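PDB 4IFA: extracellular protein containing a SCP domain, which is of unknown function but is an extracellular alpha/beta protein with an SCP (CAP-family) domain, possibly connected with virulence. Local coordinates for residues 165-170 and 191-196; 226-231 and 313-318; 290-295 and 299-304. One frame throughout, in Å; residues are numbered along the deposited sequence.

Contact 1 of 3, residues 165-170 and 191-196; sequences WAQLYF and QRPYQL
The Tyr194 ring and the Gln167 amide are turned 72° apart, with NE2 of Gln167 meeting the ring obliquely, while Pro193 CB covers one face of the same ring, 3.9 Å above its centre. Gln167 CG also lies over one face of the Tyr169 ring, toward its rim. Here the next-to-last strand of the antiparallel sheet in the CAP-associated N-terminal region, between 176-183 and 158-161, meets the turn that follows helix 185-191. Arg192 leaves that helix with a positive phi of 47°, and Pro193, already restricted in phi, follows it. Gln167 suits its place by length: CG stands anti to the backbone N (chi1 -175°) and the chain runs on extended, bringing NE2 to 3.4 Å from Pro193 CB. Its methylene CG passes Tyr194 OH at 3.8 Å, the two side chains running antiparallel alongside each other. The polar end is accounted for by OE1, to which a water donates at 2.9 Å from Gln167 OE1 and Arg181 NE gives a weak hydrogen bond. The phenol keeps its polar end satisfied away from Gln167, for Tyr194 OH is hydrogen-bonded to the backbone O of Gln156.

Contact 2 of 3, residues 226-231 and 313-318; sequences DLTNII and KNLLNE
Thr228 and Leu315 meet through methyl groups: CG2 of the threonine lies 3.8 Å from CD2 of the leucine, and the two side chains lie nearly perpendicular. The same CD2 passes Thr228 OG1 at 4.1 Å. One helical turn farther along, Ile231 reaches both leucines with different branches. Its CG2 touches CD2 of Leu316 at 3.8 Å, again with one side chain set across the other, while its CD1 is a looser 4.3 Å from CD1 of Leu315. Beta-branching suits both residues of the long helix, for Thr228 and Ile231 each hold a methyl, CG2, anti to the backbone N, where it meets a leucine. In Thr228 this leaves OG1 beside that N (chi1 -67°), and the hydroxyl turns back to its own helix, where it is hydrogen-bonded to Ile224 O. Thr228 and Ile231, three positions apart, present one side of helix 210-234 to the end of helix 309-315, within the alpha/beta fold of the CAP-family domain. Leu315 projects from the last residue of the shorter helix, Leu316 from the first beyond it, with phi -102°; Asn317 N still bonds back to Asn314 O at 3.3 Å. The next shell fixes this helix end. Arg232, immediately after Ile231, donates through NH1 to both Leu315 O and Asn317 O, and its positive charge is likely to be favourable beside the carbonyls of a helix C-terminus. Leu302 from helix 298-306 packs on Thr228 and Ile231, and Gln334 and Phe336 of strand 331-338 lie against Leu315.

Contact 3 of 3, residues 290-295 and 299-304; sequences NIAAQH and VAALQG
His295 lays one face of its imidazole over the backbone of Ala301, whose CA stands 4.0 Å from the ring centroid and 24° off the ring normal, a CH-pi contact. Its CG lies anti to the carbonyl carbon (chi1 -56°), the torsion that places the ring over that CA. The backbone itself sets His295 CB 3.7 Å from Ala301 N. The carbonyl of Ala300 approaches the ring obliquely, its O being 3.7 Å from CD2 of His295; that same O accepts the regular helical bond from Gly304 N. Small residues suit this side of the helix. Ala300 offers only CB, which meets His295 CB at 4.0 Å, and Gly304, having no side chain at all, suits the side faced by the NE2 end of the ring. A flat aromatic group can therefore lie close to the main chain. Ala293 N, at the end of the strand, lies at the ring's edge in its plane. Deeper in, a second small pair closes the interface: Ala292 CB and Ala301 CB touch at 4.1 Å. Strand 286-293 thus runs through a short connection into helix 298-306, which packs beside it in the alpha/beta fold of the CAP-family (SCP) domain. The strand, at the edge of its mixed sheet, is paired to strand 331-338, and Tyr332 OH is hydrogen-bonded to His295 O. Other sides of the helix pack against helix 210-234 and strand 164-171.

How the contacts relate
Helix 298-306 packs against both of the other contacts. Tyr169 of segment 165-170 lies on it, CD1 being 3.6 Å from Gln303 CG, so the N-terminal sheet rests directly on the CAP-family domain. Toward contact 2, the same helix brings Leu302 CD2 to 3.4 Å from Leu227 CB, while strand 286-293 supplies a second link, a probable hydrogen bond of 3.0 Å between Asn314 ND2 and Asn290 OD1. Contact 3 is about 14 Å, centre to centre, from each of the others, whereas contacts 1 and 2 lie on opposite sides of the chain's centre, 23 Å between centres, and do not touch. Along the chain, contact 3 falls within the span between 226-231 and 313-318.

Contact 1 of 3, residues 165-170 and 191-196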
loop_
_atom_site.group_PDB
_atom_site.type_symbol
_atom_site.label_atom_id
_atom_site.label_comp_id
_atom_site.label_asym_id
_atom_site.label_seq_id
_atom_site.Cartn_x
_atom_site.Cartn_y
_atom_site.Cartn_z
ATOM N N TRP A 165 -2.328 2.046 -16.574
ATOM C CA TRP A 165 -3.296 1.243 -15.851
ATOM C C TRP A 165 -3.622 1.835 -14.505
ATOM O O TRP A 165 -2.824 2.568 -13.917
ATOM C CB TRP A 165 -2.677 -0.134 -15.594
ATOM C CG TRP A 165 -2.144 -0.749 -16.844
ATOM C CD1 TRP A 165 -0.880 -0.656 -17.332
ATOM C CD2 TRP A 165 -2.900 -1.478 -17.819
ATOM N NE1 TRP A 165 -0.785 -1.322 -18.541
ATOM C CE2 TRP A 165 -2.018 -1.830 -18.858
ATOM C CE3 TRP A 165 -4.235 -1.883 -17.901
ATOM C CZ2 TRP A 165 -2.426 -2.573 -19.956
ATOM C CZ3 TRP A 165 -4.637 -2.620 -19.009
ATOM C CH2 TRP A 165 -3.742 -2.957 -20.004
ATOM N N ALA A 166 -4.788 1.484 -13.977
ATOM C CA ALA A 166 -5.192 1.854 -12.618
ATOM C C ALA A 166 -5.635 0.590 -11.917
ATOM O O ALA A 166 -6.534 -0.087 -12.381
ATOM C CB ALA A 166 -6.342 2.867 -12.594
ATOM N N GLN A 167 -4.984 0.261 -10.818
ATOM C CA GLN A 167 -5.379 -0.854 -9.957
ATOM C C GLN A 167 -6.268 -0.233 -8.880
ATOM O O GLN A 167 -5.843 0.660 -8.144
ATOM C CB GLN A 167 -4.152 -1.502 -9.324
ATOM C CG GLN A 167 -4.358 -2.764 -8.488
ATOM C CD GLN A 167 -3.008 -3.350 -8.004
ATOM O OE1 GLN A 167 -1.996 -2.649 -7.908
ATOM N NE2 GLN A 167 -3.024 -4.622 -7.649
ATOM N N LEU A 168 -7.486 -0.740 -8.772
ATOM C CA LEU A 168 -8.520 -0.152 -7.905
ATOM C C LEU A 168 -8.663 -1.012 -6.669
ATOM O O LEU A 168 -9.249 -2.087 -6.723
ATOM C CB LEU A 168 -9.846 -0.029 -8.664
ATOM C CG LEU A 168 -9.799 0.696 -10.020
ATOM C CD1 LEU A 168 -11.189 0.636 -10.688
ATOM C CD2 LEU A 168 -9.348 2.124 -9.859
ATOM N N TYR A 169 -8.139 -0.527 -5.544
ATOM C CA TYR A 169 -8.157 -1.298 -4.314
ATOM C C TYR A 169 -9.459 -1.061 -3.556
ATOM O O TYR A 169 -9.798 0.073 -3.199
ATOM C CB TYR A 169 -6.971 -0.940 -3.426
ATOM C CG TYR A 169 -5.631 -1.531 -3.815
ATOM C CD1 TYR A 169 -5.392 -2.894 -3.681
ATOM C CD2 TYR A 169 -4.563 -0.729 -4.229
ATOM C CE1 TYR A 169 -4.178 -3.455 -3.964
ATOM C CE2 TYR A 169 -3.326 -1.290 -4.494
ATOM C CZ TYR A 169 -3.144 -2.637 -4.366
ATOM O OH TYR A 169 -1.903 -3.231 -4.555
ATOM N N PHE A 170 -10.174 -2.155 -3.295
ATOM C CA PHE A 170 -11.432 -2.128 -2.541
ATOM C C PHE A 170 -11.289 -2.801 -1.172
ATOM O O PHE A 170 -10.487 -3.714 -0.998
ATOM C CB PHE A 170 -12.522 -2.871 -3.302
ATOM C CG PHE A 170 -13.049 -2.127 -4.469
ATOM C CD1 PHE A 170 -14.114 -1.253 -4.323
ATOM C CD2 PHE A 170 -12.451 -2.238 -5.712
ATOM C CE1 PHE A 170 -14.585 -0.497 -5.421
ATOM C CE2 PHE A 170 -12.910 -1.504 -6.785
ATOM C CZ PHE A 170 -13.960 -0.632 -6.637
ATOM N N GLN A 191 5.706 -5.335 -10.873
ATOM C CA GLN A 191 4.833 -5.574 -9.694
ATOM C C GLN A 191 4.180 -6.955 -9.753
ATOM O O GLN A 191 4.088 -7.652 -8.742
ATOM C CB GLN A 191 3.698 -4.518 -9.606
ATOM C CG GLN A 191 3.993 -3.124 -8.935
ATOM C CD GLN A 191 3.764 -3.074 -7.411
ATOM O OE1 GLN A 191 2.804 -3.652 -6.877
ATOM N NE2 GLN A 191 4.631 -2.345 -6.713
ATOM N N ARG A 192 3.706 -7.334 -10.941
ATOM C CA ARG A 192 2.976 -8.618 -11.148
ATOM C C ARG A 192 1.900 -8.875 -10.092
ATOM O O ARG A 192 1.989 -9.805 -9.310
ATOM C CB ARG A 192 3.943 -9.808 -11.187
ATOM C CG ARG A 192 4.977 -9.687 -12.269
ATOM C CD ARG A 192 5.695 -11.008 -12.532
ATOM N NE ARG A 192 6.736 -10.880 -13.560
ATOM C CZ ARG A 192 7.366 -11.905 -14.138
ATOM N NH1 ARG A 192 7.071 -13.164 -13.814
ATOM N NH2 ARG A 192 8.301 -11.677 -15.058
ATOM N N PRO A 193 0.854 -8.050 -10.077
ATOM C CA PRO A 193 -0.144 -8.225 -9.019
ATOM C C PRO A 193 -1.009 -9.470 -9.118
ATOM O O PRO A 193 -1.656 -9.830 -8.132
ATOM C CB PRO A 193 -1.030 -6.994 -9.151
ATOM C CG PRO A 193 -0.579 -6.266 -10.297
ATOM C CD PRO A 193 0.649 -6.828 -10.864
ATOM N N TYR A 194 -1.033 -10.105 -10.293
ATOM C CA TYR A 194 -1.857 -11.276 -10.539
ATOM C C TYR A 194 -1.026 -12.351 -11.257
ATOM O O TYR A 194 0.106 -12.096 -11.675
ATOM C CB TYR A 194 -3.031 -10.908 -11.455
ATOM C CG TYR A 194 -3.619 -9.521 -11.222
ATOM C CD1 TYR A 194 -4.366 -9.228 -10.076
ATOM C CD2 TYR A 194 -3.448 -8.513 -12.160
ATOM C CE1 TYR A 194 -4.899 -7.951 -9.861
ATOM C CE2 TYR A 194 -4.003 -7.229 -11.965
ATOM C CZ TYR A 194 -4.710 -6.960 -10.828
ATOM O OH TYR A 194 -5.228 -5.687 -10.691
ATOM N N GLN A 195 -1.615 -13.536 -11.400
ATOM C CA GLN A 195 -1.001 -14.632 -12.126
ATOM C C GLN A 195 -0.690 -14.155 -13.541
ATOM O O GLN A 195 -1.538 -13.530 -14.175
ATOM C CB GLN A 195 -1.941 -15.836 -12.136
ATOM C CG GLN A 195 -1.439 -17.024 -12.955
ATOM C CD GLN A 195 -2.225 -18.291 -12.679
ATOM O OE1 GLN A 195 -2.204 -18.822 -11.563
ATOM N NE2 GLN A 195 -2.892 -18.804 -13.700
ATOM N N LEU A 196 0.517 -14.455 -14.036
ATOM C CA LEU A 196 0.968 -13.975 -15.351
ATOM C C LEU A 196 1.439 -15.075 -16.300
ATOM O O LEU A 196 2.299 -15.890 -15.946
ATOM C CB LEU A 196 2.115 -12.961 -15.168
ATOM C CG LEU A 196 2.781 -12.393 -16.442
ATOM C CD1 LEU A 196 1.880 -11.443 -17.229
ATOM C CD2 LEU A 196 4.076 -11.680 -16.090
HETATM O O HOH W 1 0.508 -4.070 -7.890
#

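Contact 2 of 3, residues 226-231 and 313-318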
loop_
_atom_site.group_PDB
_atom_site.type_symbol
_atom_site.label_atom_id
_atom_site.label_comp_id
_atom_site.label_asym_id
_atom_site.label_seq_id
_atom_site.Cartn_x
_atom_site.Cartn_y
_atom_site.Cartn_z
ATOM N N ASP A 226 1.545 4.684 8.084
ATOM C CA ASP A 226 0.680 5.798 7.705
ATOM C C ASP A 226 -0.641 5.321 7.098
ATOM O O ASP A 226 -1.702 5.891 7.385
ATOM C CB ASP A 226 1.386 6.697 6.694
ATOM C CG ASP A 226 2.471 7.527 7.287
ATOM O OD1 ASP A 226 2.425 7.856 8.485
ATOM O OD2 ASP A 226 3.405 7.941 6.529
ATOM N N LEU A 227 -0.592 4.293 6.248
ATOM C CA LEU A 227 -1.790 3.832 5.576
ATOM C C LEU A 227 -2.703 3.110 6.567
ATOM O O LEU A 227 -3.907 3.074 6.368
ATOM C CB LEU A 227 -1.394 2.972 4.363
ATOM C CG LEU A 227 -0.644 3.708 3.265
ATOM C CD1 LEU A 227 -0.097 2.678 2.241
ATOM C CD2 LEU A 227 -1.607 4.695 2.602
ATOM N N THR A 228 -2.131 2.543 7.634
ATOM C CA THR A 228 -2.962 1.945 8.709
ATOM C C THR A 228 -3.710 3.096 9.403
ATOM O O THR A 228 -4.872 2.922 9.737
ATOM C CB THR A 228 -2.124 1.134 9.721
ATOM O OG1 THR A 228 -1.608 -0.024 9.033
ATOM C CG2 THR A 228 -2.972 0.610 10.863
ATOM N N ASN A 229 -3.062 4.230 9.633
ATOM C CA ASN A 229 -3.731 5.359 10.260
ATOM C C ASN A 229 -4.828 5.946 9.347
ATOM O O ASN A 229 -5.834 6.438 9.845
ATOM C CB ASN A 229 -2.772 6.395 10.793
ATOM C CG ASN A 229 -2.191 5.998 12.125
ATOM O OD1 ASN A 229 -2.876 5.339 12.905
ATOM N ND2 ASN A 229 -0.957 6.403 12.410
ATOM N N ILE A 230 -4.665 5.863 8.027
ATOM C CA ILE A 230 -5.742 6.248 7.101
ATOM C C ILE A 230 -6.958 5.333 7.298
ATOM O O ILE A 230 -8.096 5.797 7.337
ATOM C CB ILE A 230 -5.234 6.276 5.658
ATOM C CG1 ILE A 230 -4.318 7.493 5.523
ATOM C CG2 ILE A 230 -6.388 6.286 4.650
ATOM C CD1 ILE A 230 -3.717 7.679 4.193
ATOM N N ILE A 231 -6.712 4.030 7.447
ATOM C CA ILE A 231 -7.777 3.118 7.758
ATOM C C ILE A 231 -8.428 3.494 9.096
ATOM O O ILE A 231 -9.685 3.512 9.203
ATOM C CB ILE A 231 -7.228 1.661 7.805
ATOM C CG1 ILE A 231 -6.864 1.183 6.415
ATOM C CG2 ILE A 231 -8.285 0.722 8.400
ATOM C CD1 ILE A 231 -6.004 -0.079 6.363
ATOM N N LYS A 313 -9.599 -7.329 12.282
ATOM C CA LYS A 313 -9.904 -7.144 13.699
ATOM C C LYS A 313 -8.778 -6.367 14.397
ATOM O O LYS A 313 -9.068 -5.491 15.209
ATOM C CB LYS A 313 -10.223 -8.482 14.414
ATOM C CG LYS A 313 -11.556 -9.074 13.984
ATOM C CD LYS A 313 -12.040 -10.277 14.766
ATOM C CE LYS A 313 -13.291 -10.864 14.051
ATOM N NZ LYS A 313 -14.353 -9.858 13.711
ATOM N N ASN A 314 -7.500 -6.668 14.089
ATOM C CA ASN A 314 -6.414 -5.939 14.728
ATOM C C ASN A 314 -6.346 -4.498 14.230
ATOM O O ASN A 314 -6.222 -3.561 15.026
ATOM C CB ASN A 314 -5.064 -6.621 14.518
ATOM C CG ASN A 314 -4.918 -7.898 15.284
ATOM O OD1 ASN A 314 -5.366 -8.007 16.443
ATOM N ND2 ASN A 314 -4.271 -8.869 14.662
ATOM N N LEU A 315 -6.509 -4.309 12.915
ATOM C CA LEU A 315 -6.522 -2.957 12.359
ATOM C C LEU A 315 -7.539 -2.057 13.006
ATOM O O LEU A 315 -7.302 -0.881 13.232
ATOM C CB LEU A 315 -6.824 -2.999 10.859
ATOM C CG LEU A 315 -5.738 -3.609 9.987
ATOM C CD1 LEU A 315 -6.282 -3.821 8.557
ATOM C CD2 LEU A 315 -4.448 -2.790 9.900
ATOM N N LEU A 316 -8.700 -2.623 13.326
ATOM C CA LEU A 316 -9.846 -1.834 13.788
ATOM C C LEU A 316 -10.083 -1.881 15.293
ATOM O O LEU A 316 -11.102 -1.409 15.779
ATOM C CB LEU A 316 -11.132 -2.255 13.039
ATOM C CG LEU A 316 -11.094 -2.142 11.516
ATOM C CD1 LEU A 316 -12.443 -2.496 10.910
ATOM C CD2 LEU A 316 -10.620 -0.775 11.070
ATOM N N ASN A 317 -9.118 -2.409 16.044
ATOM C CA ASN A 317 -9.299 -2.525 17.485
ATOM C C ASN A 317 -9.022 -1.215 18.177
ATOM O O ASN A 317 -7.894 -0.745 18.194
ATOM C CB ASN A 317 -8.404 -3.637 18.040
ATOM C CG ASN A 317 -8.726 -3.980 19.490
ATOM O OD1 ASN A 317 -9.440 -3.253 20.195
ATOM N ND2 ASN A 317 -8.216 -5.125 19.936
ATOM N N GLU A 318 -10.053 -0.607 18.751
ATOM C CA GLU A 318 -9.885 0.663 19.444
ATOM C C GLU A 318 -8.994 0.537 20.704
ATOM O O GLU A 318 -8.454 1.546 21.204
ATOM C CB GLU A 318 -11.263 1.252 19.818
ATOM C CG GLU A 318 -11.194 2.675 20.407
ATOM C CD GLU A 318 -12.518 3.423 20.339
ATOM O OE1 GLU A 318 -13.579 2.773 20.529
ATOM O OE2 GLU A 318 -12.499 4.663 20.108
#

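Contact 3 of 3, residues 290-295 and 299-304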
loop_
_atom_site.group_PDB
_atom_site.type_symbol
_atom_site.label_atom_id
_atom_site.label_comp_id
_atom_site.label_asym_id
_atom_site.label_seq_id
_atom_site.Cartn_x
_atom_site.Cartn_y
_atom_site.Cartn_z
ATOM N N ASN A 290 -0.280 -8.865 12.919
ATOM C CA ASN A 290 -0.635 -9.281 11.575
ATOM C C ASN A 290 0.672 -9.607 10.844
ATOM O O ASN A 290 1.609 -8.831 10.890
ATOM C CB ASN A 290 -1.370 -8.191 10.770
ATOM C CG ASN A 290 -2.771 -7.964 11.230
ATOM O OD1 ASN A 290 -3.398 -8.844 11.821
ATOM N ND2 ASN A 290 -3.328 -6.780 10.902
ATOM N N ILE A 291 0.678 -10.725 10.129
ATOM C CA ILE A 291 1.808 -11.159 9.316
ATOM C C ILE A 291 1.367 -11.384 7.870
ATOM O O ILE A 291 0.219 -11.728 7.587
ATOM C CB ILE A 291 2.543 -12.433 9.887
ATOM C CG1 ILE A 291 1.550 -13.531 10.225
ATOM C CG2 ILE A 291 3.393 -12.036 11.109
ATOM C CD1 ILE A 291 2.240 -14.864 10.666
ATOM N N ALA A 292 2.299 -11.118 6.946
ATOM C CA ALA A 292 2.089 -11.319 5.516
ATOM C C ALA A 292 3.397 -11.667 4.854
ATOM O O ALA A 292 4.462 -11.253 5.296
ATOM C CB ALA A 292 1.570 -10.028 4.877
ATOM N N ALA A 293 3.314 -12.442 3.786
ATOM C CA ALA A 293 4.497 -12.788 3.011
ATOM C C ALA A 293 4.212 -12.822 1.512
ATOM O O ALA A 293 3.196 -13.320 1.057
ATOM C CB ALA A 293 5.057 -14.161 3.437
ATOM N N GLN A 294 5.178 -12.295 0.766
ATOM C CA GLN A 294 5.240 -12.363 -0.701
ATOM C C GLN A 294 4.490 -11.311 -1.494
ATOM O O GLN A 294 4.669 -11.210 -2.707
ATOM C CB GLN A 294 4.963 -13.775 -1.255
ATOM C CG GLN A 294 5.838 -14.871 -0.593
ATOM C CD GLN A 294 7.328 -14.559 -0.670
ATOM O OE1 GLN A 294 7.791 -13.942 -1.633
ATOM N NE2 GLN A 294 8.091 -15.037 0.309
ATOM N N HIS A 295 3.685 -10.500 -0.810
ATOM C CA HIS A 295 3.038 -9.367 -1.473
ATOM C C HIS A 295 4.140 -8.487 -2.086
ATOM O O HIS A 295 5.239 -8.376 -1.519
ATOM C CB HIS A 295 2.160 -8.588 -0.512
ATOM C CG HIS A 295 1.124 -9.440 0.156
ATOM N ND1 HIS A 295 1.437 -10.365 1.141
ATOM C CD2 HIS A 295 -0.206 -9.526 -0.044
ATOM C CE1 HIS A 295 0.322 -10.947 1.540
ATOM N NE2 HIS A 295 -0.689 -10.464 0.820
ATOM N N VAL A 299 1.965 -1.555 0.578
ATOM C CA VAL A 299 0.614 -1.201 0.136
ATOM C C VAL A 299 -0.184 -2.465 -0.143
ATOM O O VAL A 299 -1.310 -2.622 0.342
ATOM C CB VAL A 299 0.655 -0.285 -1.102
ATOM C CG1 VAL A 299 -0.751 -0.154 -1.722
ATOM C CG2 VAL A 299 1.235 1.080 -0.729
ATOM N N ALA A 300 0.398 -3.411 -0.884
ATOM C CA ALA A 300 -0.287 -4.650 -1.210
ATOM C C ALA A 300 -0.526 -5.517 0.008
ATOM O O ALA A 300 -1.635 -6.087 0.198
ATOM C CB ALA A 300 0.513 -5.433 -2.285
ATOM N N ALA A 301 0.461 -5.617 0.892
ATOM C CA ALA A 301 0.272 -6.402 2.128
ATOM C C ALA A 301 -0.847 -5.856 2.969
ATOM O O ALA A 301 -1.687 -6.613 3.460
ATOM C CB ALA A 301 1.555 -6.446 2.976
ATOM N N LEU A 302 -0.883 -4.549 3.157
ATOM C CA LEU A 302 -1.922 -3.936 3.997
ATOM C C LEU A 302 -3.338 -4.175 3.402
ATOM O O LEU A 302 -4.326 -4.406 4.147
ATOM C CB LEU A 302 -1.650 -2.441 4.195
ATOM C CG LEU A 302 -2.658 -1.673 5.020
ATOM C CD1 LEU A 302 -2.750 -2.243 6.422
ATOM C CD2 LEU A 302 -2.207 -0.217 5.061
ATOM N N GLN A 303 -3.468 -4.133 2.077
ATOM C CA GLN A 303 -4.761 -4.381 1.443
ATOM C C GLN A 303 -5.179 -5.837 1.629
ATOM O O GLN A 303 -6.372 -6.143 1.696
ATOM C CB GLN A 303 -4.774 -3.937 -0.014
ATOM C CG GLN A 303 -4.809 -2.427 -0.138
ATOM C CD GLN A 303 -6.065 -1.846 0.477
ATOM O OE1 GLN A 303 -6.016 -0.984 1.371
ATOM N NE2 GLN A 303 -7.206 -2.325 0.018
ATOM N N GLY A 304 -4.205 -6.737 1.718
ATOM C CA GLY A 304 -4.492 -8.138 2.037
ATOM C C GLY A 304 -5.020 -8.244 3.459
ATOM O O GLY A 304 -6.010 -8.963 3.735
#